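Local coordinates for PA0833-PD protein (Pseudomonas aeruginosa PAO1, PDB 6JFW) that probably binds peptidoglycan through its periplasmic OmpA C-like domain, helping to tie the outer membrane to the cell wall, at residues Tyr72-Gly77 / Asp125-Asn130; Gln116-Asn121 / Asn130-Val135. One frame throughout, in Å; residues are numbered along the deposited sequence.

Interaction 1. Residues Tyr72-Gly77 / Asp125-Asn130; sequences YTDSTG and DGRAQN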
ATOM      1  N   TYR A  72       4.611  -1.177   6.515  1.00  9.14           N
ATOM      2  CA  TYR A  72       5.056  -2.262   7.377  1.00 14.76           C
ATOM      3  C   TYR A  72       6.515  -2.582   7.090  1.00 17.22           C
ATOM      4  O   TYR A  72       7.030  -2.315   6.002  1.00 10.91           O
ATOM      5  CB  TYR A  72       4.233  -3.542   7.181  1.00 13.01           C
ATOM      6  CG  TYR A  72       2.773  -3.447   7.549  1.00 14.98           C
ATOM      7  CD1 TYR A  72       1.829  -3.048   6.614  1.00 12.60           C
ATOM      8  CD2 TYR A  72       2.333  -3.788   8.822  1.00 14.54           C
ATOM      9  CE1 TYR A  72       0.491  -2.976   6.938  1.00 12.89           C
ATOM     10  CE2 TYR A  72       0.994  -3.716   9.157  1.00 13.18           C
ATOM     11  CZ  TYR A  72       0.079  -3.310   8.211  1.00 14.55           C
ATOM     12  OH  TYR A  72      -1.256  -3.237   8.538  1.00 22.21           O
ATOM     13  N   THR A  73       7.170  -3.181   8.080  1.00 15.91           N
ATOM     14  CA  THR A  73       8.522  -3.698   7.933  1.00 15.06           C
ATOM     15  C   THR A  73       8.589  -5.106   8.504  1.00 16.30           C
ATOM     16  O   THR A  73       7.624  -5.627   9.072  1.00 12.51           O
ATOM     17  CB  THR A  73       9.560  -2.816   8.642  1.00 21.07           C
ATOM     18  OG1 THR A  73       9.272  -2.771  10.045  1.00 25.65           O
ATOM     19  CG2 THR A  73       9.556  -1.407   8.076  1.00 21.19           C
ATOM     20  N   ASP A  74       9.756  -5.720   8.337  1.00 15.22           N
ATOM     21  CA  ASP A  74      10.102  -6.940   9.048  1.00 16.92           C
ATOM     22  C   ASP A  74      10.525  -6.563  10.468  1.00 21.73           C
ATOM     23  O   ASP A  74      10.449  -5.400  10.872  1.00 15.69           O
ATOM     24  CB  ASP A  74      11.193  -7.691   8.294  1.00 20.71           C
ATOM     25  CG  ASP A  74      12.453  -6.870   8.142  1.00 32.56           C
ATOM     26  OD1 ASP A  74      12.517  -6.039   7.212  1.00 41.14           O
ATOM     27  OD2 ASP A  74      13.375  -7.043   8.961  1.00 42.57           O
ATOM     28  N   SER A  75      10.996  -7.537  11.243  1.00 20.58           N
ATOM     29  CA  SER A  75      11.293  -7.315  12.653  1.00 25.42           C
ATOM     30  C   SER A  75      12.773  -7.089  12.938  1.00 30.49           C
ATOM     31  O   SER A  75      13.148  -6.964  14.109  1.00 36.54           O
ATOM     32  CB  SER A  75      10.782  -8.491  13.489  1.00 32.84           C
ATOM     33  OG  SER A  75      11.510  -9.671  13.206  1.00 34.37           O
ATOM     34  N   THR A  76      13.620  -7.037  11.913  1.00 32.70           N
ATOM     35  CA  THR A  76      15.028  -6.728  12.124  1.00 31.27           C
ATOM     36  C   THR A  76      15.182  -5.274  12.551  1.00 37.60           C
ATOM     37  O   THR A  76      14.559  -4.375  11.973  1.00 34.76           O
ATOM     38  CB  THR A  76      15.831  -7.006  10.850  1.00 36.33           C
ATOM     39  OG1 THR A  76      16.061  -8.415  10.719  1.00 48.60           O
ATOM     40  CG2 THR A  76      17.166  -6.273  10.864  1.00 42.68           C
ATOM     41  N   GLY A  77      15.991  -5.040  13.577  1.00 39.69           N
ATOM     42  CA  GLY A  77      16.271  -3.689  14.017  1.00 31.92           C
ATOM     43  C   GLY A  77      15.310  -3.187  15.074  1.00 36.54           C
ATOM     44  O   GLY A  77      14.426  -3.894  15.572  1.00 36.07           O
ATOM     45  N   ASP A 125      12.789 -14.693   2.812  1.00 26.12           N
ATOM     46  CA  ASP A 125      11.662 -14.300   1.975  1.00 32.97           C
ATOM     47  C   ASP A 125      10.394 -14.066   2.783  1.00 27.45           C
ATOM     48  O   ASP A 125       9.464 -13.429   2.279  1.00 28.77           O
ATOM     49  CB  ASP A 125      11.410 -15.325   0.859  1.00 39.77           C
ATOM     50  CG  ASP A 125      11.031 -16.698   1.379  1.00 48.45           C
ATOM     51  OD1 ASP A 125       9.912 -16.857   1.910  1.00 54.55           O
ATOM     52  OD2 ASP A 125      11.842 -17.635   1.216  1.00 62.24           O
ATOM     53  N   GLY A 126      10.334 -14.552   4.024  1.00 27.67           N
ATOM     54  CA  GLY A 126       9.271 -14.119   4.914  1.00 25.07           C
ATOM     55  C   GLY A 126       9.447 -12.671   5.335  1.00 21.75           C
ATOM     56  O   GLY A 126       8.506 -11.875   5.276  1.00 15.32           O
ATOM     57  N   ARG A 127      10.665 -12.311   5.756  1.00 15.07           N
ATOM     58  CA  ARG A 127      10.960 -10.923   6.101  1.00 14.70           C
ATOM     59  C   ARG A 127      10.690  -9.993   4.927  1.00 18.69           C
ATOM     60  O   ARG A 127      10.159  -8.891   5.107  1.00 18.45           O
ATOM     61  CB  ARG A 127      12.414 -10.792   6.560  1.00 21.59           C
ATOM     62  CG  ARG A 127      12.694 -11.354   7.945  1.00 23.51           C
ATOM     63  CD  ARG A 127      14.114 -11.040   8.408  1.00 25.80           C
ATOM     64  NE  ARG A 127      15.130 -11.673   7.571  1.00 24.53           N
ATOM     65  CZ  ARG A 127      15.600 -12.902   7.768  1.00 28.13           C
ATOM     66  NH1 ARG A 127      15.147 -13.634   8.776  1.00 22.60           N
ATOM     67  NH2 ARG A 127      16.528 -13.396   6.961  1.00 28.62           N
ATOM     68  N   ALA A 128      11.046 -10.421   3.713  1.00 19.23           N
ATOM     69  CA  ALA A 128      10.827  -9.583   2.537  1.00 24.79           C
ATOM     70  C   ALA A 128       9.342  -9.361   2.283  1.00 22.07           C
ATOM     71  O   ALA A 128       8.933  -8.273   1.861  1.00 20.39           O
ATOM     72  CB  ALA A 128      11.495 -10.211   1.313  1.00 23.46           C
ATOM     73  N   GLN A 129       8.517 -10.382   2.531  1.00 14.43           N
ATOM     74  CA  GLN A 129       7.077 -10.225   2.356  1.00 22.01           C
ATOM     75  C   GLN A 129       6.493  -9.236   3.351  1.00 18.81           C
ATOM     76  O   GLN A 129       5.509  -8.555   3.040  1.00 16.37           O
ATOM     77  CB  GLN A 129       6.376 -11.572   2.503  1.00 25.11           C
ATOM     78  CG  GLN A 129       6.594 -12.526   1.352  1.00 25.26           C
ATOM     79  CD  GLN A 129       6.027 -13.896   1.646  1.00 34.27           C
ATOM     80  OE1 GLN A 129       6.767 -14.845   1.902  1.00 41.44           O
ATOM     81  NE2 GLN A 129       4.707 -14.006   1.625  1.00 32.82           N
ATOM     82  N   ASN A 130       7.071  -9.150   4.550  1.00 13.00           N
ATOM     83  CA  ASN A 130       6.524  -8.260   5.566  1.00 15.80           C
ATOM     84  C   ASN A 130       6.828  -6.800   5.257  1.00 13.78           C
ATOM     85  O   ASN A 130       6.074  -5.913   5.672  1.00 14.32           O
ATOM     86  CB  ASN A 130       7.059  -8.654   6.940  1.00 14.75           C
ATOM     87  CG  ASN A 130       6.517  -9.991   7.407  1.00 17.87           C
ATOM     88  OD1 ASN A 130       5.408 -10.381   7.041  1.00 19.69           O
ATOM     89  ND2 ASN A 130       7.296 -10.703   8.213  1.00 13.02           N
TER
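Asp74 meets Arg127 and Asn130 where two elements of the OmpA C-like fold come together. One is the loop that leaves strand 65-72. The other is the short helix that ends at Asn130. In OmpA C-like relatives the aspartate of the TD motif in this loop binds the diaminopimelate of peptidoglycan, so Asp74 probably lines the pocket here. No hydrogen bond links the two segments. They meet by packing of side-chain carbons on each other and on backbone oxygens.

Asp74 CB rests over the helix, 3.6 Å from Arg127 O and 3.8 Å from Arg127 CB. Asp74 CG sits between its backbone N and carbonyl carbon (chi1 60°). The carboxylate reaches forward along its own loop, and its OD2 accepts from Thr76 N at 3.0 Å. This closes an Asx turn. The approach is 34° out of the carboxylate plane, on the anti side. Asp74 OD1 has another partner, a salt bridge to Arg131 just beyond the helix. One carboxylate thus secures the turn and ties the loop to the helix end.

Arg127 passes this group obliquely. Its aliphatic CD lies 4.1 Å from Asp74 OD2 and 4.0 Å from Thr76 OG1. The guanidinium is not paired with Asp74 here: NE stays 5.1 Å from Asp74 OD2, and the carboxylate and guanidinium planes are turned 71° apart. Arg127 NH1 instead donates to Asn121 O.

At the other end of the loop, Asn130 CB packs 3.7 Å from Thr73 O. The Asn130 amide is hydrogen-bonded to Ala119 in the loop 116-121, and the Tyr72 ring leads away from the helix to Gln116 OE1, bound by its hydroxyl, and to a cation-pi contact with Arg132. Its root still touches the helix end, with Tyr72 CB 3.4 Å from Asn130 O.

Interaction 2. Residues Gln116-Asn121 / Asn130-Val135; sequences QPIASN and NRRVEV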
ATOM      1  N   GLN A 116       1.760  -6.907  12.861  1.00 13.57           N
ATOM      2  CA  GLN A 116       0.973  -7.651  11.884  1.00 14.76           C
ATOM      3  C   GLN A 116       1.810  -8.199  10.718  1.00 19.93           C
ATOM      4  O   GLN A 116       1.529  -7.886   9.560  1.00 22.88           O
ATOM      5  CB  GLN A 116      -0.166  -6.791  11.354  1.00 21.17           C
ATOM      6  CG  GLN A 116      -1.094  -6.226  12.408  1.00 15.27           C
ATOM      7  CD  GLN A 116      -2.214  -5.408  11.796  1.00 29.33           C
ATOM      8  OE1 GLN A 116      -2.089  -4.901  10.680  1.00 22.30           O
ATOM      9  NE2 GLN A 116      -3.318  -5.276  12.521  1.00 23.92           N
ATOM     10  N   PRO A 117       2.826  -9.012  10.999  1.00 18.39           N
ATOM     11  CA  PRO A 117       3.539  -9.657   9.888  1.00 18.42           C
ATOM     12  C   PRO A 117       2.595 -10.572   9.122  1.00 20.10           C
ATOM     13  O   PRO A 117       1.717 -11.212   9.703  1.00 20.15           O
ATOM     14  CB  PRO A 117       4.658 -10.445  10.584  1.00 16.57           C
ATOM     15  CG  PRO A 117       4.227 -10.584  11.996  1.00 20.06           C
ATOM     16  CD  PRO A 117       3.391  -9.386  12.308  1.00 20.21           C
ATOM     17  N   ILE A 118       2.755 -10.603   7.796  1.00 19.17           N
ATOM     18  CA  ILE A 118       1.986 -11.545   6.987  1.00 19.43           C
ATOM     19  C   ILE A 118       2.751 -12.834   6.735  1.00 24.90           C
ATOM     20  O   ILE A 118       2.187 -13.777   6.158  1.00 22.78           O
ATOM     21  CB  ILE A 118       1.554 -10.945   5.633  1.00 19.13           C
ATOM     22  CG1 ILE A 118       2.763 -10.445   4.838  1.00 18.49           C
ATOM     23  CG2 ILE A 118       0.531  -9.836   5.839  1.00 24.92           C
ATOM     24  CD1 ILE A 118       2.463 -10.208   3.367  1.00 31.17           C
ATOM     25  N   ALA A 119       4.012 -12.907   7.152  1.00 19.66           N
ATOM     26  CA  ALA A 119       4.828 -14.099   6.981  1.00 19.04           C
ATOM     27  C   ALA A 119       5.841 -14.143   8.116  1.00 18.39           C
ATOM     28  O   ALA A 119       5.944 -13.213   8.919  1.00 17.97           O
ATOM     29  CB  ALA A 119       5.518 -14.115   5.613  1.00 23.48           C
ATOM     30  N   SER A 120       6.597 -15.235   8.176  1.00 19.93           N
ATOM     31  CA  SER A 120       7.527 -15.431   9.280  1.00 20.65           C
ATOM     32  C   SER A 120       8.752 -14.543   9.119  1.00 19.84           C
ATOM     33  O   SER A 120       9.356 -14.486   8.044  1.00 24.76           O
ATOM     34  CB  SER A 120       7.960 -16.891   9.373  1.00 24.11           C
ATOM     35  OG  SER A 120       8.820 -17.082  10.483  1.00 30.73           O
ATOM     36  N   ASN A 121       9.121 -13.861  10.198  1.00 19.78           N
ATOM     37  CA  ASN A 121      10.348 -13.081  10.238  1.00 24.46           C
ATOM     38  C   ASN A 121      11.590 -13.944  10.422  1.00 23.40           C
ATOM     39  O   ASN A 121      12.697 -13.399  10.500  1.00 20.95           O
ATOM     40  CB  ASN A 121      10.258 -12.037  11.355  1.00 22.73           C
ATOM     41  CG  ASN A 121       9.401 -10.849  10.967  1.00 17.25           C
ATOM     42  OD1 ASN A 121       9.670 -10.177   9.973  1.00 19.44           O
ATOM     43  ND2 ASN A 121       8.351 -10.593  11.741  1.00 22.15           N
ATOM     44  N   ASN A 130       7.071  -9.150   4.550  1.00 13.00           N
ATOM     45  CA  ASN A 130       6.524  -8.260   5.566  1.00 15.80           C
ATOM     46  C   ASN A 130       6.828  -6.800   5.257  1.00 13.78           C
ATOM     47  O   ASN A 130       6.074  -5.913   5.672  1.00 14.32           O
ATOM     48  CB  ASN A 130       7.059  -8.654   6.940  1.00 14.75           C
ATOM     49  CG  ASN A 130       6.517  -9.991   7.407  1.00 17.87           C
ATOM     50  OD1 ASN A 130       5.408 -10.381   7.041  1.00 19.69           O
ATOM     51  ND2 ASN A 130       7.296 -10.703   8.213  1.00 13.02           N
ATOM     52  N   ARG A 131       7.912  -6.531   4.534  1.00 12.57           N
ATOM     53  CA  ARG A 131       8.203  -5.179   4.064  1.00 13.58           C
ATOM     54  C   ARG A 131       7.249  -4.851   2.927  1.00 13.69           C
ATOM     55  O   ARG A 131       7.424  -5.308   1.796  1.00 15.07           O
ATOM     56  CB  ARG A 131       9.653  -5.063   3.614  1.00 13.24           C
ATOM     57  CG  ARG A 131      10.657  -5.160   4.740  1.00 20.58           C
ATOM     58  CD  ARG A 131      12.043  -4.802   4.247  1.00 23.74           C
ATOM     59  NE  ARG A 131      12.511  -5.742   3.235  1.00 18.49           N
ATOM     60  CZ  ARG A 131      13.236  -6.822   3.503  1.00 31.21           C
ATOM     61  NH1 ARG A 131      13.621  -7.626   2.521  1.00 29.40           N
ATOM     62  NH2 ARG A 131      13.578  -7.098   4.753  1.00 28.89           N
ATOM     63  N   ARG A 132       6.232  -4.048   3.223  1.00 14.11           N
ATOM     64  CA  ARG A 132       5.161  -3.802   2.273  1.00 14.12           C
ATOM     65  C   ARG A 132       4.421  -2.542   2.684  1.00 12.58           C
ATOM     66  O   ARG A 132       4.543  -2.068   3.817  1.00  9.27           O
ATOM     67  CB  ARG A 132       4.189  -4.985   2.218  1.00 13.32           C
ATOM     68  CG  ARG A 132       3.253  -5.027   3.421  1.00 14.14           C
ATOM     69  CD  ARG A 132       3.024  -6.438   3.934  1.00 17.02           C
ATOM     70  NE  ARG A 132       1.979  -6.469   4.954  1.00 17.34           N
ATOM     71  CZ  ARG A 132       2.199  -6.619   6.256  1.00 18.43           C
ATOM     72  NH1 ARG A 132       3.435  -6.763   6.714  1.00 13.99           N
ATOM     73  NH2 ARG A 132       1.178  -6.631   7.104  1.00 16.65           N
ATOM     74  N   VAL A 133       3.647  -2.008   1.745  1.00 10.59           N
ATOM     75  CA  VAL A 133       2.672  -0.961   2.020  1.00 11.51           C
ATOM     76  C   VAL A 133       1.300  -1.513   1.665  1.00 14.44           C
ATOM     77  O   VAL A 133       1.132  -2.144   0.616  1.00 15.44           O
ATOM     78  CB  VAL A 133       2.971   0.329   1.235  1.00 13.42           C
ATOM     79  CG1 VAL A 133       1.767   1.259   1.260  1.00 14.86           C
ATOM     80  CG2 VAL A 133       4.186   1.030   1.819  1.00 12.87           C
ATOM     81  N   GLU A 134       0.331  -1.298   2.549  1.00 14.26           N
ATOM     82  CA  GLU A 134      -1.036  -1.747   2.343  1.00 12.40           C
ATOM     83  C   GLU A 134      -1.950  -0.542   2.171  1.00 14.91           C
ATOM     84  O   GLU A 134      -1.828   0.451   2.896  1.00 15.32           O
ATOM     85  CB  GLU A 134      -1.510  -2.614   3.514  1.00 15.07           C
ATOM     86  CG  GLU A 134      -0.755  -3.929   3.621  1.00 16.88           C
ATOM     87  CD  GLU A 134      -1.263  -4.842   4.725  1.00 24.10           C
ATOM     88  OE1 GLU A 134      -2.248  -4.484   5.405  1.00 19.62           O
ATOM     89  OE2 GLU A 134      -0.681  -5.937   4.895  1.00 20.45           O
ATOM     90  N   VAL A 135      -2.848  -0.625   1.195  1.00 11.61           N
ATOM     91  CA  VAL A 135      -3.872   0.388   0.964  1.00 13.24           C
ATOM     92  C   VAL A 135      -5.217  -0.253   1.265  1.00 16.13           C
ATOM     93  O   VAL A 135      -5.670  -1.139   0.531  1.00 17.78           O
ATOM     94  CB  VAL A 135      -3.835   0.936  -0.468  1.00 15.00           C
ATOM     95  CG1 VAL A 135      -4.899   2.015  -0.640  1.00 19.71           C
ATOM     96  CG2 VAL A 135      -2.457   1.477  -0.802  1.00 10.96           C
TER
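Asn130 and Arg132 hold the loop 116-121 against the turn from helix 124-130 into strand 132-139, within the OmpA C-like fold. The Asn130 amide does most of the polar work. Its CG is anti to the carbonyl carbon (chi1 -69°), which carries the amide to the loop backbone. Asn130 OD1 accepts from Ala119 N at 2.9 Å, in the carbonyl plane and on a lone pair. Ile118 N adds a weak bond to Asn130 OD1 at 2.8 Å. Asn130 ND2 donates to Ala119 O at 2.9 Å, nearly straight at 164°. It meets that oxygen from above the plane of the Ala119 carbonyl. A weak bond from Asn130 ND2 to Asn121 OD1, 3.0 Å, uses the same nitrogen. With both ends gripped, the amide cannot easily rotate. Pro117 CB packs against it.

Arg132 starts from a cramped first torsion (chi1 76°) and bends at chi2, which brings its guanidinium against Gln116 and Ile118 of the loop. Ile118 CG2 lies over one face of this group, not centred on it but nearer its edge. Arg132 NH2 donates to Gln116 O at 2.8 Å, nearly along the C=O axis. Arg132 NH1 reaches back to Asn130 O at 3.0 Å, on a lone pair in the carbonyl plane. Glu134 adds a salt bridge that should steady the charge of this buried side chain. The grip is side-on: Arg132 NE and NH2 both donate to one oxygen, Glu134 OE2, from the same face of the carboxylate, and the NE bond measures 2.7 Å.

In the fold
Interactions 1 and 2 lie side by side, with centres about 6 Å apart, at one end of the mixed sheet. They share Asn130, the last residue of helix 124-130, which is followed, after Arg131 alone, by strand 132-139. Their segments alternate along the chain: 72-77, 116-121, 125-130, then 130-135. Strands 65-72 and 132-139 are antiparallel neighbours, joined here by Tyr72 N and Arg132 O. The helix end packs on the loop after strand 65-72 and is hydrogen-bonded to the loop after strand 107-111. The two contacts also touch where Asp74 CB packs on Asn121 OD1. Together they form one packed corner, probably bordering the peptidoglycan-binding pocket of this domain.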